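Side-chain contacts in possible substrate binding protein of ABC transporter system (Rhodopseudomonas palustris, PDB 3N0X), which probably binds a branched-chain amino acid or related small molecule and delivers it to an ABC transporter for uptake into the cell: residues 133-138 and 364-369; 183-188 and 216-221; 191-196 and 203-208; 254-259 and 268-273. All blocks are in the same frame, centred on the assembly; numbering follows the deposited sequence.

Contact 1. Residues 133-138 and 364-369; sequences NAVAIG and EEMNIP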
loop_
_atom_site.group_PDB
_atom_site.type_symbol
_atom_site.label_atom_id
_atom_site.label_comp_id
_atom_site.label_asym_id
_atom_site.label_seq_id
_atom_site.Cartn_x
_atom_site.Cartn_y
_atom_site.Cartn_z
ATOM N N ASN A 133 1.077 -11.362 2.376
ATOM C CA ASN A 133 1.176 -12.052 3.664
ATOM C C ASN A 133 1.030 -13.561 3.562
ATOM O O ASN A 133 1.782 -14.316 4.163
ATOM C CB ASN A 133 0.207 -11.440 4.680
ATOM C CG ASN A 133 0.776 -10.207 5.330
ATOM O OD1 ASN A 133 1.407 -10.311 6.400
ATOM N ND2 ASN A 133 0.618 -9.048 4.692
ATOM N N ALA A 134 0.071 -14.012 2.756
ATOM C CA ALA A 134 -0.141 -15.449 2.576
ATOM C C ALA A 134 1.064 -16.105 1.923
ATOM O O ALA A 134 1.500 -17.183 2.338
ATOM C CB ALA A 134 -1.410 -15.712 1.743
ATOM N N VAL A 135 1.623 -15.460 0.888
ATOM C CA VAL A 135 2.783 -15.974 0.187
ATOM C C VAL A 135 4.013 -15.947 1.124
ATOM O O VAL A 135 4.850 -16.881 1.085
ATOM C CB VAL A 135 3.025 -15.168 -1.120
ATOM C CG1 VAL A 135 4.389 -15.479 -1.737
ATOM C CG2 VAL A 135 1.854 -15.417 -2.098
ATOM N N ALA A 136 4.107 -14.933 1.985
ATOM C CA ALA A 136 5.226 -14.836 2.901
ATOM C C ALA A 136 5.227 -16.002 3.906
ATOM O O ALA A 136 6.259 -16.678 4.070
ATOM C CB ALA A 136 5.174 -13.503 3.674
ATOM N N ILE A 137 4.082 -16.255 4.551
ATOM C CA ILE A 137 4.076 -17.176 5.689
ATOM C C ILE A 137 3.569 -18.580 5.385
ATOM O O ILE A 137 3.734 -19.489 6.174
ATOM C CB ILE A 137 3.299 -16.579 6.882
ATOM C CG1 ILE A 137 1.776 -16.555 6.631
ATOM C CG2 ILE A 137 3.830 -15.152 7.194
ATOM C CD1 ILE A 137 0.942 -16.059 7.863
ATOM N N GLY A 138 2.920 -18.740 4.248
ATOM C CA GLY A 138 2.359 -20.040 3.866
ATOM C C GLY A 138 3.381 -20.991 3.288
ATOM O O GLY A 138 3.997 -20.723 2.262
ATOM N N GLU A 364 6.163 -11.865 -9.947
ATOM C CA GLU A 364 5.633 -13.162 -10.394
ATOM C C GLU A 364 5.322 -14.155 -9.282
ATOM O O GLU A 364 4.752 -15.233 -9.552
ATOM C CB GLU A 364 6.537 -13.842 -11.422
ATOM C CG GLU A 364 7.990 -13.466 -11.355
ATOM C CD GLU A 364 8.260 -12.023 -11.794
ATOM O OE1 GLU A 364 7.886 -11.577 -12.918
ATOM O OE2 GLU A 364 8.859 -11.322 -10.986
ATOM N N GLU A 365 5.699 -13.823 -8.054
ATOM C CA GLU A 365 5.404 -14.696 -6.895
ATOM C C GLU A 365 4.009 -14.525 -6.323
ATOM O O GLU A 365 3.651 -15.271 -5.403
ATOM C CB GLU A 365 6.434 -14.453 -5.779
ATOM C CG GLU A 365 7.843 -14.837 -6.237
ATOM C CD GLU A 365 8.927 -14.531 -5.223
ATOM O OE1 GLU A 365 8.735 -14.826 -4.032
ATOM O OE2 GLU A 365 10.011 -14.097 -5.623
HETATM N N MSE A 366 3.240 -13.533 -6.798
HETATM C CA MSE A 366 1.900 -13.251 -6.267
HETATM C C MSE A 366 0.933 -13.137 -7.424
HETATM O O MSE A 366 1.213 -12.421 -8.373
HETATM C CB MSE A 366 1.873 -11.953 -5.470
HETATM C CG MSE A 366 2.768 -11.928 -4.218
HETATM SE SE MSE A 366 3.058 -10.202 -3.533
HETATM C CE MSE A 366 4.227 -9.578 -4.946
ATOM N N ASN A 367 -0.169 -13.863 -7.363
ATOM C CA ASN A 367 -1.251 -13.743 -8.349
ATOM C C ASN A 367 -2.299 -12.748 -7.830
ATOM O O ASN A 367 -3.080 -13.058 -6.913
ATOM C CB ASN A 367 -1.927 -15.095 -8.594
ATOM C CG ASN A 367 -3.055 -14.992 -9.597
ATOM O OD1 ASN A 367 -2.947 -14.275 -10.578
ATOM N ND2 ASN A 367 -4.141 -15.705 -9.352
ATOM N N ILE A 368 -2.326 -11.546 -8.397
ATOM C CA ILE A 368 -3.262 -10.511 -7.912
ATOM C C ILE A 368 -4.515 -10.618 -8.813
ATOM O O ILE A 368 -4.430 -10.439 -10.050
ATOM C CB ILE A 368 -2.661 -9.096 -7.986
ATOM C CG1 ILE A 368 -1.278 -9.077 -7.331
ATOM C CG2 ILE A 368 -3.624 -8.082 -7.392
ATOM C CD1 ILE A 368 -1.221 -9.525 -5.900
ATOM N N PRO A 369 -5.684 -10.914 -8.208
ATOM C CA PRO A 369 -6.892 -11.092 -9.031
ATOM C C PRO A 369 -7.258 -9.851 -9.858
ATOM O O PRO A 369 -6.980 -8.714 -9.443
ATOM C CB PRO A 369 -7.995 -11.372 -7.992
ATOM C CG PRO A 369 -7.526 -10.741 -6.737
ATOM C CD PRO A 369 -6.003 -10.727 -6.780
#
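Val135, on the last turns of helix 126-137, sets both methyls against the carbonyl of Glu365 and the side chain of Met366. With CG1 anti to the backbone N (chi1 168°), Glu365 O faces both methyls of the valine: CG1 stands 3.7 Å and CG2 3.8 Å from it. CG2 also reaches CG of Met366, a selenomethionine, at 4.2 Å, the two side chains crossing at about a right angle. This is the close part of a small contact, 105 Å² in all, with no hydrogen bond between the segments. The Glu365 side is looser: its side chain comes no nearer than 4.6 Å, and the carboxylate turns to Arg359 in a salt bridge through OE1. Val135 and Glu365 both remain partly exposed, whereas Met366 is buried. Ala134 faces helix 152-165. Met366 packs on Ser132 of helix 126-137 and Met339 of strand 335-345, and Ile368 touches Ile131 and Leu336, so the C-terminal tail runs between that helix and that strand.

Contact 2. Residues 183-188 and 216-221; sequences TDFTAV and LTKLQD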
loop_
_atom_site.group_PDB
_atom_site.type_symbol
_atom_site.label_atom_id
_atom_site.label_comp_id
_atom_site.label_asym_id
_atom_site.label_seq_id
_atom_site.Cartn_x
_atom_site.Cartn_y
_atom_site.Cartn_z
ATOM N N THR A 183 -12.592 -4.985 21.766
ATOM C CA THR A 183 -11.394 -4.629 22.523
ATOM C C THR A 183 -10.977 -5.702 23.533
ATOM O O THR A 183 -9.858 -5.633 24.060
ATOM C CB THR A 183 -11.591 -3.313 23.305
ATOM O OG1 THR A 183 -12.714 -3.461 24.167
ATOM C CG2 THR A 183 -11.799 -2.132 22.334
ATOM N N ASP A 184 -11.865 -6.655 23.821
ATOM C CA ASP A 184 -11.554 -7.774 24.694
ATOM C C ASP A 184 -11.490 -9.027 23.837
ATOM O O ASP A 184 -12.515 -9.466 23.315
ATOM C CB ASP A 184 -12.617 -7.960 25.766
ATOM C CG ASP A 184 -12.247 -9.027 26.801
ATOM O OD1 ASP A 184 -11.637 -10.068 26.466
ATOM O OD2 ASP A 184 -12.597 -8.833 27.991
ATOM N N PHE A 185 -10.293 -9.592 23.747
ATOM C CA PHE A 185 -10.017 -10.742 22.849
ATOM C C PHE A 185 -9.913 -12.060 23.572
ATOM O O PHE A 185 -9.466 -13.048 22.986
ATOM C CB PHE A 185 -8.761 -10.478 22.020
ATOM C CG PHE A 185 -8.927 -9.350 21.073
ATOM C CD1 PHE A 185 -8.694 -8.032 21.499
ATOM C CD2 PHE A 185 -9.399 -9.558 19.778
ATOM C CE1 PHE A 185 -8.885 -6.966 20.653
ATOM C CE2 PHE A 185 -9.583 -8.478 18.934
ATOM C CZ PHE A 185 -9.340 -7.182 19.372
ATOM N N THR A 186 -10.333 -12.103 24.846
ATOM C CA THR A 186 -10.186 -13.308 25.649
ATOM C C THR A 186 -10.881 -14.507 25.014
ATOM O O THR A 186 -10.279 -15.573 24.812
ATOM C CB THR A 186 -10.714 -13.069 27.108
ATOM O OG1 THR A 186 -10.010 -11.947 27.668
ATOM C CG2 THR A 186 -10.509 -14.320 27.956
ATOM N N ALA A 187 -12.145 -14.336 24.670
ATOM C CA ALA A 187 -12.939 -15.447 24.148
ATOM C C ALA A 187 -12.467 -15.907 22.768
ATOM O O ALA A 187 -12.258 -17.110 22.532
ATOM C CB ALA A 187 -14.433 -15.057 24.102
ATOM N N VAL A 188 -12.325 -14.952 21.860
ATOM C CA VAL A 188 -11.876 -15.280 20.497
ATOM C C VAL A 188 -10.431 -15.851 20.522
ATOM O O VAL A 188 -10.115 -16.767 19.767
ATOM C CB VAL A 188 -12.030 -14.108 19.499
ATOM C CG1 VAL A 188 -11.074 -12.978 19.760
ATOM C CG2 VAL A 188 -11.800 -14.598 18.030
ATOM N N LEU A 216 -2.975 -7.547 18.425
ATOM C CA LEU A 216 -1.677 -8.269 18.495
ATOM C C LEU A 216 -1.102 -8.265 19.906
ATOM O O LEU A 216 -0.654 -9.310 20.405
ATOM C CB LEU A 216 -0.666 -7.729 17.478
ATOM C CG LEU A 216 -0.712 -8.279 16.023
ATOM C CD1 LEU A 216 -0.545 -9.803 15.966
ATOM C CD2 LEU A 216 -1.972 -7.876 15.309
ATOM N N THR A 217 -1.142 -7.102 20.563
ATOM C CA THR A 217 -0.682 -6.979 21.944
ATOM C C THR A 217 -1.521 -7.811 22.901
ATOM O O THR A 217 -1.000 -8.488 23.777
ATOM C CB THR A 217 -0.804 -5.503 22.446
ATOM O OG1 THR A 217 -0.082 -4.646 21.566
ATOM C CG2 THR A 217 -0.281 -5.387 23.854
ATOM N N LYS A 218 -2.839 -7.725 22.751
ATOM C CA LYS A 218 -3.747 -8.450 23.594
ATOM C C LYS A 218 -3.686 -9.958 23.435
ATOM O O LYS A 218 -3.778 -10.699 24.413
ATOM C CB LYS A 218 -5.174 -7.908 23.428
ATOM C CG LYS A 218 -5.274 -6.453 23.949
ATOM C CD LYS A 218 -6.592 -5.819 23.607
ATOM C CE LYS A 218 -6.727 -4.411 24.257
ATOM N NZ LYS A 218 -7.784 -3.619 23.564
ATOM N N LEU A 219 -3.456 -10.433 22.218
ATOM C CA LEU A 219 -3.235 -11.867 22.026
ATOM C C LEU A 219 -1.861 -12.280 22.614
ATOM O O LEU A 219 -1.774 -13.327 23.260
ATOM C CB LEU A 219 -3.282 -12.259 20.540
ATOM C CG LEU A 219 -4.661 -12.224 19.899
ATOM C CD1 LEU A 219 -4.545 -12.375 18.381
ATOM C CD2 LEU A 219 -5.578 -13.279 20.540
ATOM N N GLN A 220 -0.834 -11.474 22.358
ATOM C CA GLN A 220 0.514 -11.732 22.907
ATOM C C GLN A 220 0.476 -11.803 24.445
ATOM O O GLN A 220 1.181 -12.634 25.054
ATOM C CB GLN A 220 1.512 -10.664 22.425
ATOM C CG GLN A 220 2.982 -10.892 22.825
ATOM C CD GLN A 220 3.662 -12.004 22.033
ATOM O OE1 GLN A 220 3.177 -13.137 21.984
ATOM N NE2 GLN A 220 4.801 -11.683 21.418
ATOM N N ASP A 221 -0.358 -10.969 25.078
ATOM C CA ASP A 221 -0.487 -10.975 26.533
ATOM C C ASP A 221 -1.042 -12.315 27.042
ATOM O O ASP A 221 -0.819 -12.690 28.199
ATOM C CB ASP A 221 -1.412 -9.829 27.051
ATOM C CG ASP A 221 -0.805 -8.437 26.916
ATOM O OD1 ASP A 221 0.428 -8.307 26.893
ATOM O OD2 ASP A 221 -1.601 -7.457 26.827
#
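The side chains of Lys218, on helix 215-221, and Phe185, at the N-cap position of helix 186-196, cross at about a right angle; the two helices belong to the alpha/beta lobe of a periplasmic binding protein, whose parallel sheet includes strands 142-149 and 202-207. The lysine chain, extended beyond CG, passes the edge of the phenylalanine ring near its plane, with Lys218 CD 3.7 Å from Phe185 CD1. Its end continues to the carbonyl of Thr183, where Lys218 NZ donates to Thr183 O at 2.9 Å, in the carbonyl plane and on a lone pair, at a C=O...N angle of 127°. Gly213 O takes a second bond from the same ammonium. A methionine in place of Lys218 would probably leave the carbonyls of Thr183 and Gly213 without their shared donor, loosening the loop before helix 186-196. Deeper in, Leu219 CD2 lies 4.5 Å from Phe185 CB; both residues rest on Leu147, and Trp209 meets the phenylalanine ring edge-to-face. Within the loop, an Asx turn leads into helix 186-196: Asp184 OD1 accepts from Thr186 N at 2.9 Å, and also from Thr186 OG1 at 2.8 Å, on its syn side and 17° out of the carboxylate plane.

Contact 3. Residues 191-196 and 203-208; sequences RLFDAL and KIIWVI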
loop_
_atom_site.group_PDB
_atom_site.type_symbol
_atom_site.label_atom_id
_atom_site.label_comp_id
_atom_site.label_asym_id
_atom_site.label_seq_id
_atom_site.Cartn_x
_atom_site.Cartn_y
_atom_site.Cartn_z
ATOM N N ARG A 191 -10.544 -19.445 21.385
ATOM C CA ARG A 191 -11.013 -20.240 20.246
ATOM C C ARG A 191 -9.885 -20.459 19.250
ATOM O O ARG A 191 -9.721 -21.560 18.697
ATOM C CB ARG A 191 -12.227 -19.601 19.559
ATOM C CG ARG A 191 -13.474 -19.539 20.474
ATOM C CD ARG A 191 -14.730 -19.321 19.655
ATOM N NE ARG A 191 -14.768 -18.042 18.945
ATOM C CZ ARG A 191 -15.187 -16.897 19.483
ATOM N NH1 ARG A 191 -15.567 -16.866 20.758
ATOM N NH2 ARG A 191 -15.209 -15.778 18.764
ATOM N N LEU A 192 -9.130 -19.399 18.982
ATOM C CA LEU A 192 -7.994 -19.497 18.063
ATOM C C LEU A 192 -6.937 -20.449 18.593
ATOM O O LEU A 192 -6.425 -21.307 17.863
ATOM C CB LEU A 192 -7.405 -18.100 17.802
ATOM C CG LEU A 192 -8.293 -17.129 17.019
ATOM C CD1 LEU A 192 -7.791 -15.712 17.222
ATOM C CD2 LEU A 192 -8.327 -17.474 15.523
ATOM N N PHE A 193 -6.613 -20.316 19.869
ATOM C CA PHE A 193 -5.621 -21.218 20.469
ATOM C C PHE A 193 -6.120 -22.656 20.428
ATOM O O PHE A 193 -5.363 -23.576 20.065
ATOM C CB PHE A 193 -5.335 -20.858 21.928
ATOM C CG PHE A 193 -4.729 -19.517 22.139
ATOM C CD1 PHE A 193 -4.123 -18.809 21.133
ATOM C CD2 PHE A 193 -4.741 -18.961 23.409
ATOM C CE1 PHE A 193 -3.560 -17.579 21.361
ATOM C CE2 PHE A 193 -4.172 -17.716 23.633
ATOM C CZ PHE A 193 -3.578 -17.034 22.620
ATOM N N ASP A 194 -7.391 -22.867 20.788
ATOM C CA ASP A 194 -7.946 -24.233 20.779
ATOM C C ASP A 194 -7.980 -24.852 19.378
ATOM O O ASP A 194 -7.759 -26.068 19.222
ATOM C CB ASP A 194 -9.324 -24.292 21.429
ATOM C CG ASP A 194 -9.262 -24.062 22.936
ATOM O OD1 ASP A 194 -8.151 -24.076 23.546
ATOM O OD2 ASP A 194 -10.342 -23.837 23.518
ATOM N N ALA A 195 -8.186 -24.019 18.357
ATOM C CA ALA A 195 -8.160 -24.459 16.970
ATOM C C ALA A 195 -6.778 -24.884 16.440
ATOM O O ALA A 195 -6.687 -25.543 15.400
ATOM C CB ALA A 195 -8.724 -23.354 16.046
ATOM N N LEU A 196 -5.711 -24.441 17.100
ATOM C CA LEU A 196 -4.373 -24.725 16.662
ATOM C C LEU A 196 -3.519 -25.607 17.587
ATOM O O LEU A 196 -2.556 -26.206 17.115
ATOM C CB LEU A 196 -3.644 -23.411 16.453
ATOM C CG LEU A 196 -4.102 -22.523 15.323
ATOM C CD1 LEU A 196 -3.295 -21.169 15.439
ATOM C CD2 LEU A 196 -3.938 -23.155 13.925
ATOM N N LYS A 203 2.356 -23.382 13.849
ATOM C CA LYS A 203 0.998 -22.846 13.989
ATOM C C LYS A 203 1.074 -21.338 14.105
ATOM O O LYS A 203 1.859 -20.822 14.905
ATOM C CB LYS A 203 0.342 -23.436 15.211
ATOM C CG LYS A 203 0.110 -24.953 15.130
ATOM C CD LYS A 203 1.069 -25.711 15.955
ATOM C CE LYS A 203 0.750 -25.606 17.414
ATOM N NZ LYS A 203 1.839 -26.208 18.276
ATOM N N ILE A 204 0.264 -20.648 13.313
ATOM C CA ILE A 204 0.296 -19.189 13.212
ATOM C C ILE A 204 -1.122 -18.624 13.239
ATOM O O ILE A 204 -2.002 -19.152 12.546
ATOM C CB ILE A 204 0.962 -18.721 11.911
ATOM C CG1 ILE A 204 2.359 -19.358 11.720
ATOM C CG2 ILE A 204 1.080 -17.162 11.886
ATOM C CD1 ILE A 204 3.021 -19.028 10.345
ATOM N N ILE A 205 -1.341 -17.594 14.040
ATOM C CA ILE A 205 -2.567 -16.779 13.981
ATOM C C ILE A 205 -2.165 -15.575 13.147
ATOM O O ILE A 205 -1.267 -14.812 13.557
ATOM C CB ILE A 205 -3.076 -16.326 15.378
ATOM C CG1 ILE A 205 -3.489 -17.558 16.206
ATOM C CG2 ILE A 205 -4.199 -15.306 15.216
ATOM C CD1 ILE A 205 -3.703 -17.244 17.676
ATOM N N TRP A 206 -2.838 -15.365 12.015
ATOM C CA TRP A 206 -2.606 -14.191 11.168
ATOM C C TRP A 206 -3.754 -13.213 11.401
ATOM O O TRP A 206 -4.929 -13.578 11.292
ATOM C CB TRP A 206 -2.465 -14.563 9.677
ATOM C CG TRP A 206 -2.141 -13.385 8.850
ATOM C CD1 TRP A 206 -0.925 -12.798 8.753
ATOM C CD2 TRP A 206 -3.015 -12.627 8.000
ATOM N NE1 TRP A 206 -0.973 -11.712 7.905
ATOM C CE2 TRP A 206 -2.238 -11.582 7.415
ATOM C CE3 TRP A 206 -4.367 -12.722 7.662
ATOM C CZ2 TRP A 206 -2.779 -10.651 6.522
ATOM C CZ3 TRP A 206 -4.901 -11.778 6.762
ATOM C CH2 TRP A 206 -4.097 -10.768 6.204
ATOM N N VAL A 207 -3.400 -11.975 11.734
ATOM C CA VAL A 207 -4.369 -10.945 12.045
ATOM C C VAL A 207 -4.414 -9.899 10.924
ATOM O O VAL A 207 -3.362 -9.463 10.385
ATOM C CB VAL A 207 -4.006 -10.278 13.361
ATOM C CG1 VAL A 207 -5.060 -9.205 13.758
ATOM C CG2 VAL A 207 -3.907 -11.325 14.495
ATOM N N ILE A 208 -5.631 -9.480 10.585
ATOM C CA ILE A 208 -5.833 -8.336 9.725
ATOM C C ILE A 208 -6.736 -7.404 10.550
ATOM O O ILE A 208 -7.789 -7.820 11.045
ATOM C CB ILE A 208 -6.416 -8.666 8.323
ATOM C CG1 ILE A 208 -6.696 -7.371 7.549
ATOM C CG2 ILE A 208 -7.675 -9.518 8.440
ATOM C CD1 ILE A 208 -7.114 -7.577 6.095
#
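The Phe193 ring meets Ile205 at its edge: Ile205 CD1 lies near the ring plane, 3.7 Å from Phe193 CE1, and the two side chains cross at about a right angle. The ring of Tyr227 also meets Phe193, with planes at about 45°, and Ile229 touches its side chain. The CB of Phe193 points away from the strand, but the end of the ring comes back to Ile205. Ile205 is the hub of the contact. Its CG1 lies anti to the carbonyl carbon and the chain runs on extended (chi2 167°), bringing CD1 to 3.8 Å from Leu192 CB; CG1 itself receives Leu196 CD1 at 3.7 Å, and CG2 faces Leu192 CD1 at 4.1 Å. An alanine at Ile205 would lose CG1, CG2 and CD1, and is likely to leave a gap between Leu192, Phe193 and Leu196. At the strand's start, Lys203, its chain bent at chi2 and chi3, passes Leu196 O, with Lys203 CE 3.4 Å from it, and its ammonium bonds to Tyr227 O. Helix 186-196 runs roughly antiparallel to strand 202-207 (148°, axes of the short segments 9.3 Å apart), as in a beta-alpha-beta crossover, here from strand 171-178 to strand 202-207. No hydrogen bond joins the segments: apolar branches hold helix to sheet, while the lysine's charge is carried out to a backbone carbonyl beyond them.

Contact 4. Residues 254-259 and 268-273; sequences TYYYYD and WLVTEH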
loop_
_atom_site.group_PDB
_atom_site.type_symbol
_atom_site.label_atom_id
_atom_site.label_comp_id
_atom_site.label_asym_id
_atom_site.label_seq_id
_atom_site.Cartn_x
_atom_site.Cartn_y
_atom_site.Cartn_z
ATOM N N THR A 254 5.085 -6.670 4.132
ATOM C CA THR A 254 4.887 -5.233 4.104
ATOM C C THR A 254 5.053 -4.625 2.712
ATOM O O THR A 254 5.792 -5.123 1.855
ATOM C CB THR A 254 5.833 -4.515 5.123
ATOM O OG1 THR A 254 5.353 -3.166 5.333
ATOM C CG2 THR A 254 7.314 -4.565 4.686
ATOM N N TYR A 255 4.373 -3.501 2.521
ATOM C CA TYR A 255 4.498 -2.709 1.297
ATOM C C TYR A 255 5.891 -2.065 1.183
ATOM O O TYR A 255 6.425 -1.900 0.091
ATOM C CB TYR A 255 3.403 -1.609 1.339
ATOM C CG TYR A 255 3.579 -0.426 0.389
ATOM C CD1 TYR A 255 3.367 -0.533 -0.989
ATOM C CD2 TYR A 255 3.909 0.797 0.885
ATOM C CE1 TYR A 255 3.508 0.567 -1.833
ATOM C CE2 TYR A 255 4.116 1.874 0.047
ATOM C CZ TYR A 255 3.872 1.772 -1.305
ATOM O OH TYR A 255 4.020 2.877 -2.120
ATOM N N TYR A 256 6.446 -1.649 2.309
ATOM C CA TYR A 256 7.689 -0.896 2.340
ATOM C C TYR A 256 8.276 -0.851 3.747
ATOM O O TYR A 256 7.554 -0.847 4.736
ATOM C CB TYR A 256 7.462 0.543 1.861
ATOM C CG TYR A 256 8.728 1.400 1.710
ATOM C CD1 TYR A 256 9.588 1.263 0.610
ATOM C CD2 TYR A 256 9.034 2.380 2.651
ATOM C CE1 TYR A 256 10.712 2.080 0.487
ATOM C CE2 TYR A 256 10.137 3.186 2.535
ATOM C CZ TYR A 256 10.998 3.002 1.452
ATOM O OH TYR A 256 12.098 3.830 1.365
ATOM N N TYR A 257 9.603 -0.831 3.814
ATOM C CA TYR A 257 10.365 -0.449 5.020
ATOM C C TYR A 257 11.645 0.132 4.450
ATOM O O TYR A 257 12.254 -0.489 3.595
ATOM C CB TYR A 257 10.605 -1.625 5.977
ATOM C CG TYR A 257 11.392 -1.232 7.192
ATOM C CD1 TYR A 257 10.777 -0.564 8.232
ATOM C CD2 TYR A 257 12.740 -1.491 7.289
ATOM C CE1 TYR A 257 11.496 -0.178 9.353
ATOM C CE2 TYR A 257 13.468 -1.137 8.393
ATOM C CZ TYR A 257 12.853 -0.467 9.415
ATOM O OH TYR A 257 13.610 -0.075 10.495
ATOM N N TYR A 258 12.031 1.317 4.905
ATOM C CA TYR A 258 13.106 2.069 4.258
ATOM C C TYR A 258 14.396 1.286 4.034
ATOM O O TYR A 258 15.057 1.477 3.020
ATOM C CB TYR A 258 13.402 3.378 5.003
ATOM C CG TYR A 258 13.912 3.237 6.425
ATOM C CD1 TYR A 258 13.034 3.051 7.486
ATOM C CD2 TYR A 258 15.265 3.331 6.703
ATOM C CE1 TYR A 258 13.507 2.936 8.807
ATOM C CE2 TYR A 258 15.747 3.223 8.013
ATOM C CZ TYR A 258 14.863 3.021 9.058
ATOM O OH TYR A 258 15.359 2.886 10.360
ATOM N N ASP A 259 14.771 0.436 4.991
ATOM C CA ASP A 259 16.083 -0.208 4.937
ATOM C C ASP A 259 16.045 -1.509 4.171
ATOM O O ASP A 259 17.076 -2.147 4.014
ATOM C CB ASP A 259 16.649 -0.444 6.351
ATOM C CG ASP A 259 18.187 -0.595 6.375
ATOM O OD1 ASP A 259 18.876 0.180 5.689
ATOM O OD2 ASP A 259 18.706 -1.460 7.126
ATOM N N TRP A 268 19.243 6.677 -2.833
ATOM C CA TRP A 268 19.210 8.140 -2.892
ATOM C C TRP A 268 18.102 8.702 -1.988
ATOM O O TRP A 268 18.314 9.623 -1.190
ATOM C CB TRP A 268 19.047 8.613 -4.351
ATOM C CG TRP A 268 19.052 10.103 -4.447
ATOM C CD1 TRP A 268 20.154 10.920 -4.457
ATOM C CD2 TRP A 268 17.921 10.963 -4.533
ATOM N NE1 TRP A 268 19.770 12.234 -4.521
ATOM C CE2 TRP A 268 18.400 12.292 -4.576
ATOM C CE3 TRP A 268 16.547 10.746 -4.545
ATOM C CZ2 TRP A 268 17.549 13.392 -4.640
ATOM C CZ3 TRP A 268 15.698 11.848 -4.615
ATOM C CH2 TRP A 268 16.200 13.150 -4.676
ATOM N N LEU A 269 16.924 8.116 -2.093
ATOM C CA LEU A 269 15.772 8.597 -1.328
ATOM C C LEU A 269 16.051 8.537 0.172
ATOM O O LEU A 269 15.829 9.532 0.871
ATOM C CB LEU A 269 14.544 7.786 -1.681
ATOM C CG LEU A 269 13.322 8.108 -0.780
ATOM C CD1 LEU A 269 12.852 9.543 -0.872
ATOM C CD2 LEU A 269 12.185 7.144 -1.166
ATOM N N VAL A 270 16.547 7.403 0.639
ATOM C CA VAL A 270 16.826 7.225 2.055
ATOM C C VAL A 270 17.903 8.214 2.521
ATOM O O VAL A 270 17.756 8.913 3.540
ATOM C CB VAL A 270 17.159 5.767 2.414
ATOM C CG1 VAL A 270 17.645 5.731 3.896
ATOM C CG2 VAL A 270 15.936 4.878 2.215
ATOM N N THR A 271 18.996 8.304 1.785
ATOM C CA THR A 271 20.094 9.165 2.191
ATOM C C THR A 271 19.705 10.634 2.208
ATOM O O THR A 271 19.960 11.378 3.187
ATOM C CB THR A 271 21.278 8.939 1.277
ATOM O OG1 THR A 271 21.716 7.583 1.429
ATOM C CG2 THR A 271 22.435 9.885 1.626
ATOM N N GLU A 272 19.025 11.069 1.155
ATOM C CA GLU A 272 18.668 12.470 1.049
ATOM C C GLU A 272 17.548 12.848 1.995
ATOM O O GLU A 272 17.514 13.949 2.518
ATOM C CB GLU A 272 18.304 12.785 -0.400
ATOM C CG GLU A 272 18.325 14.236 -0.705
ATOM C CD GLU A 272 19.682 14.927 -0.468
ATOM O OE1 GLU A 272 20.742 14.365 -0.819
ATOM O OE2 GLU A 272 19.658 16.046 0.056
ATOM N N HIS A 273 16.605 11.931 2.202
ATOM C CA HIS A 273 15.505 12.181 3.129
ATOM C C HIS A 273 16.067 12.340 4.530
ATOM O O HIS A 273 15.657 13.226 5.286
ATOM C CB HIS A 273 14.464 11.059 3.053
ATOM C CG HIS A 273 13.129 11.403 3.657
ATOM N ND1 HIS A 273 12.901 11.381 5.018
ATOM C CD2 HIS A 273 11.951 11.781 3.085
ATOM C CE1 HIS A 273 11.640 11.705 5.257
ATOM N NE2 HIS A 273 11.035 11.953 4.107
#
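Val270 of helix 264-277 points into the loop 254-259 and meets it through CG2, which lies 3.6 Å from Tyr258 O and 4.1 Å from Tyr258 CB. CG2 is placed there by a rotamer with CG1 anti to the backbone N (chi1 172°). From beside it comes the phenol of Tyr256, its oxygen OH 4.1 Å from Val270 CG2 and 4.2 Å from Leu269 CD2, so the end of the tyrosine rests against both aliphatic neighbours. The next shell fixes these groups. Asn266, one turn earlier on the helix, bonds to both tyrosines: its OD1 pairs with Tyr256 OH and its ND2 with Tyr258 O. Further out, in the modelled conformer of Tyr258, its OH bonds to Trp352 NE1 and its ring lies beside that of Tyr257. Pro281 and Ala286 pack on Tyr256, and Leu269 turns to Met30 of helix 18-35. The contact joins the loop that follows strand 251-254 to the helix it leads into. Across the two segments nothing but van der Waals contact is made, yet Tyr256 OH and Tyr258 O, both polar atoms beside Val270, are satisfied by one asparagine amide of the helix.

From the N terminus, residues 133-138 open the longest loop, closed only by the C-terminal tail at 364-369; contacts 2, 3 and 4 lie within it. Contact 2 opens at 183-188 and closes at 216-221, enclosing contact 3, which joins helix 186-196 to strand 202-207. Both use that helix, and Val207 packs on Leu216 and Leu219, so the two are continuous. Contact 4 is in series with both, its centre about 32 Å from each of theirs, and ties the loop after strand 251-254 to helix 264-277. Contact 1 touches contact 3 through Ile137 against Trp206 and Ile204 and a probable hydrogen bond between Asn133 OD1 and Trp206 NE1, linking helix 126-137, on which the tail packs, to the parallel sheet.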